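Local atomic coordinates of H127A/Y244A mutant of alginate lyase AlyC3 in complex with dimannuronate (Psychromonas sp., PDB entry 7C8F), a protein that probably cleaves the marine polysaccharide alginate by beta-elimination, as a polysaccharide lyase of family PL7 that holds dimannuronate in its sugar-binding cleft. Residues F20-V23 against L24-S27; D179-M182 against C183-D186. All blocks are in the same frame, centred on the assembly; numbering follows the deposited sequence.

Contact 1. Residues F20-V23 against L24-S27; sequences FQHV and LTES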
loop_
_atom_site.group_PDB
_atom_site.type_symbol
_atom_site.label_atom_id
_atom_site.label_comp_id
_atom_site.label_asym_id
_atom_site.label_seq_id
_atom_site.Cartn_x
_atom_site.Cartn_y
_atom_site.Cartn_z
ATOM N N PHE B 20 20.725 -20.036 20.701
ATOM C CA PHE B 20 20.482 -19.531 19.352
ATOM C C PHE B 20 19.706 -20.493 18.462
ATOM O O PHE B 20 19.288 -20.105 17.362
ATOM C CB PHE B 20 21.805 -19.175 18.666
ATOM C CG PHE B 20 22.679 -18.252 19.482
ATOM C CD1 PHE B 20 22.237 -16.982 19.829
ATOM C CD2 PHE B 20 23.936 -18.656 19.911
ATOM C CE1 PHE B 20 23.026 -16.141 20.592
ATOM C CE2 PHE B 20 24.730 -17.819 20.676
ATOM C CZ PHE B 20 24.277 -16.554 21.013
ATOM N N GLN B 21 19.472 -21.724 18.907
ATOM C CA GLN B 21 18.924 -22.720 17.998
ATOM C C GLN B 21 17.566 -22.306 17.450
ATOM O O GLN B 21 17.297 -22.478 16.258
ATOM C CB GLN B 21 18.873 -24.086 18.681
ATOM C CG GLN B 21 20.248 -24.742 18.659
ATOM C CD GLN B 21 20.386 -25.900 19.613
ATOM O OE1 GLN B 21 19.442 -26.275 20.303
ATOM N NE2 GLN B 21 21.578 -26.474 19.659
ATOM N N HIS B 22 16.688 -21.761 18.292
ATOM C CA HIS B 22 15.345 -21.480 17.805
ATOM C C HIS B 22 15.347 -20.393 16.735
ATOM O O HIS B 22 14.730 -20.553 15.677
ATOM C CB HIS B 22 14.385 -21.137 18.943
ATOM C CG HIS B 22 13.015 -20.776 18.465
ATOM N ND1 HIS B 22 12.575 -19.472 18.393
ATOM C CD2 HIS B 22 11.999 -21.541 18.003
ATOM C CE1 HIS B 22 11.339 -19.451 17.925
ATOM N NE2 HIS B 22 10.963 -20.697 17.686
ATOM N N VAL B 23 16.017 -19.264 16.988
ATOM C CA VAL B 23 16.005 -18.219 15.967
ATOM C C VAL B 23 16.619 -18.731 14.672
ATOM O O VAL B 23 16.167 -18.387 13.579
ATOM C CB VAL B 23 16.660 -16.908 16.459
ATOM C CG1 VAL B 23 18.162 -17.073 16.649
ATOM C CG2 VAL B 23 16.349 -15.766 15.474
ATOM N N LEU B 24 17.655 -19.566 14.768
ATOM C CA LEU B 24 18.254 -20.092 13.549
ATOM C C LEU B 24 17.263 -20.955 12.761
ATOM O O LEU B 24 17.181 -20.836 11.536
ATOM C CB LEU B 24 19.537 -20.864 13.871
ATOM C CG LEU B 24 20.621 -19.976 14.506
ATOM C CD1 LEU B 24 21.844 -20.855 14.819
ATOM C CD2 LEU B 24 21.004 -18.849 13.582
ATOM N N THR B 25 16.479 -21.788 13.411
ATOM C CA THR B 25 15.522 -22.620 12.675
ATOM C C THR B 25 14.436 -21.820 11.997
ATOM O O THR B 25 13.823 -22.259 11.103
ATOM C CB THR B 25 14.830 -23.677 13.558
ATOM O OG1 THR B 25 14.106 -23.070 14.616
ATOM C CG2 THR B 25 15.834 -24.640 14.118
ATOM N N GLU B 26 14.256 -20.611 12.463
ATOM C CA GLU B 26 13.251 -19.709 11.928
ATOM C C GLU B 26 13.781 -18.760 10.863
ATOM O O GLU B 26 13.078 -17.933 10.384
ATOM C CB GLU B 26 12.685 -18.868 13.075
ATOM C CG GLU B 26 11.826 -19.626 14.091
ATOM C CD GLU B 26 10.480 -19.999 13.541
ATOM O OE1 GLU B 26 9.828 -19.134 12.995
ATOM O OE2 GLU B 26 10.080 -21.148 13.644
ATOM N N SER B 27 15.037 -18.932 10.518
ATOM C CA SER B 27 15.712 -18.034 9.616
ATOM C C SER B 27 16.592 -18.642 8.553
ATOM O O SER B 27 16.739 -19.820 8.468
ATOM C CB SER B 27 16.655 -17.126 10.437
ATOM O OG SER B 27 16.050 -16.550 11.552
HETATM O O HOH W 1 8.716 -21.366 16.128
#
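Leu24 takes up the helical bonding of helix 18-25 where its N meets Phe20 O at 3.1 Å, a nearly linear alpha-helical bond. Its side chain turns back on the same residue: CG, set anti to the carbonyl carbon (chi1 -63°), comes to 3.2 Å from Phe20 O, and CD1 reaches Phe20 CB at 4.2 Å. Beyond the segments the leucine packs on Val80, Phe50 and Pro14. Thr25 repeats the i to i+4 bond, N to Gln21 O, and its hydroxyl adds a bond one residue nearer: placed between backbone N and carbonyl carbon (chi1 60°), OG1 donates to His22 O at 2.8 Å, while CG2 rests against Gln21 O. The helix ends at Thr25, and Glu26 N is shared between two carbonyls, weakly bonded to both His22 O and Val23 O. The first torsion of Glu26 brings CG over one face of the His22 ring in a CH-pi contact, 4.1 Å from the centroid, and the bend at chi2 then carries the carboxylate to a water. Ring and carboxylate stay within 18° of parallel, and that water, in the ring plane, joins His22 NE2 to Glu26 OE2. Ser27 closes the turn, its OG donating to Val23 O at 2.7 Å from a position tilted out of the carbonyl plane. With an alanine in place of the serine, Val23 O would probably lose its short hydroxyl bond and, of the partners in this turn, keep the weak one from Glu26 N. Val23 packs on Leu258 and Tyr260, and Ser27 on Val80 and Val82. Together these contacts form the C-terminal end of a short helix, where side-chain hydroxyls supplement the main-chain donors as the chain passes into strand 27-31 of the beta-sandwich, the jelly-roll fold of PL7 lyases.

Contact 2. Residues D179-M182 against C183-D186; sequences DKEM and CKAD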
loop_
_atom_site.group_PDB
_atom_site.type_symbol
_atom_site.label_atom_id
_atom_site.label_comp_id
_atom_site.label_asym_id
_atom_site.label_seq_id
_atom_site.Cartn_x
_atom_site.Cartn_y
_atom_site.Cartn_z
ATOM N N ASP B 179 11.484 14.403 -4.830
ATOM C CA ASP B 179 11.684 15.824 -4.573
ATOM C C ASP B 179 10.566 16.450 -3.753
ATOM O O ASP B 179 10.607 17.657 -3.496
ATOM C CB ASP B 179 11.864 16.589 -5.892
ATOM C CG ASP B 179 13.155 16.231 -6.600
ATOM O OD1 ASP B 179 14.197 16.139 -5.916
ATOM O OD2 ASP B 179 13.128 16.032 -7.833
ATOM N N LYS B 180 9.572 15.671 -3.342
ATOM C CA LYS B 180 8.446 16.188 -2.584
ATOM C C LYS B 180 8.775 16.234 -1.092
ATOM O O LYS B 180 9.696 15.567 -0.608
ATOM C CB LYS B 180 7.211 15.312 -2.813
ATOM C CG LYS B 180 6.873 15.054 -4.276
ATOM C CD LYS B 180 6.283 16.276 -4.946
ATOM C CE LYS B 180 5.760 15.935 -6.334
ATOM N NZ LYS B 180 4.667 14.926 -6.279
ATOM N N GLU B 181 7.984 17.024 -0.362
ATOM C CA GLU B 181 8.184 17.180 1.076
ATOM C C GLU B 181 8.202 15.835 1.789
ATOM O O GLU B 181 9.013 15.614 2.695
ATOM C CB GLU B 181 7.069 18.059 1.648
ATOM C CG GLU B 181 7.221 18.402 3.117
ATOM C CD GLU B 181 8.305 19.431 3.364
ATOM O OE1 GLU B 181 8.811 20.013 2.381
ATOM O OE2 GLU B 181 8.650 19.657 4.544
ATOM N N MET B 182 7.316 14.941 1.404
ATOM C CA MET B 182 7.206 13.628 2.030
ATOM C C MET B 182 8.440 12.751 1.930
ATOM O O MET B 182 8.566 11.789 2.616
ATOM C CB MET B 182 6.020 12.871 1.454
ATOM C CG MET B 182 6.188 12.562 -0.006
ATOM S SD MET B 182 4.679 11.872 -0.675
ATOM C CE MET B 182 5.072 11.916 -2.394
ATOM N N CYS B 183 9.345 13.109 1.062
ATOM C CA CYS B 183 10.589 12.374 0.904
ATOM C C CYS B 183 11.801 13.087 1.493
ATOM O O CYS B 183 12.912 12.563 1.393
ATOM C CB CYS B 183 10.826 12.035 -0.569
ATOM S SG CYS B 183 9.756 10.672 -1.132
ATOM N N LYS B 184 11.613 14.249 2.107
ATOM C CA LYS B 184 12.726 14.916 2.762
ATOM C C LYS B 184 13.191 14.107 3.966
ATOM O O LYS B 184 12.396 13.463 4.659
ATOM C CB LYS B 184 12.324 16.317 3.210
ATOM C CG LYS B 184 12.062 17.284 2.064
ATOM C CD LYS B 184 11.650 18.646 2.596
ATOM C CE LYS B 184 11.553 19.675 1.481
ATOM N NZ LYS B 184 11.026 20.977 1.979
ATOM N N ALA B 185 14.498 14.168 4.231
ATOM C CA ALA B 185 15.084 13.306 5.251
ATOM C C ALA B 185 14.407 13.492 6.602
ATOM O O ALA B 185 14.207 12.519 7.337
ATOM C CB ALA B 185 16.589 13.550 5.350
ATOM N N ASP B 186 14.039 14.720 6.908
ATOM C CA ASP B 186 13.409 14.991 8.180
ATOM C C ASP B 186 11.928 14.769 8.276
ATOM O O ASP B 186 11.375 14.916 9.301
ATOM C CB ASP B 186 13.873 16.318 8.814
ATOM C CG ASP B 186 13.376 17.529 8.101
ATOM O OD1 ASP B 186 12.722 17.418 7.058
ATOM O OD2 ASP B 186 13.655 18.650 8.594
#
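Glu181 and Lys184 join in a salt bridge across a short 3-10 turn on the protein surface, OE1 to NZ. The modelled separation of these two atoms, 2.4 Å, is very short for such a pair, so its exact length is doubtful. Two different chain shapes bring the charges together. Glu181 sends CG anti to its own N (chi1 -175°) and then bends at chi2, whereas Lys184 runs fully extended beyond CG, the two side chains crossing at a slant. The lysine methylenes contribute as well, with CD 3.5 Å from Glu181 CD. Nearby, Asp186 OD1 stands 5.3 Å from Glu181 OE2, a like charge that the lysine probably helps to offset. Beneath the ion pair, the main chain makes two successive i to i+3 bonds: Cys183 N to Lys180 O, and Lys184 N to Glu181 O, each 3.0 Å. Both donors stand well above the plane of the carbonyl they meet, by 52° and 59°, a geometry consistent with the tight winding of a 3-10 turn. Lys184 CB and CG also close over Glu181 O, bringing the root of the lysine against the same peptide that its N-H grips. On the other flank of the turn, Cys183 is tied to Cys169 by a disulfide, a covalent clasp within the loop that leads from strand 157-163 to helix 185-188. Asn165 ND2 bonds Met182 O, adding a polar tie to the same loop. Met182 and Cys183 both pack on Val167 and Asn177, and Met182 also touches Thr135 of the second subunit. Between Met182 and Cys183 themselves the side-chain contact is loose, Met182 CG lying 4.2 Å from Cys183 SG.

Contacts 1 and 2 show how short helical turns are set into a beta-sandwich in different surroundings. They lie on opposite sides of the chain's centre, their own centres about 38 Å apart and their nearest atoms about 29 Å apart, so neither touches the other. Contact 1, about 15 Å from that centre, is partly buried against two sheets; contact 2, about 24 Å out, lies at the surface, where a loop enters helix 185-188. Contact 2 is close to the sugar-binding cleft: the side chain of Cys183 is about 10 Å from a bound mannuronate, and its disulfide partner Cys169 directly precedes Lys170, which lines the glycan pocket.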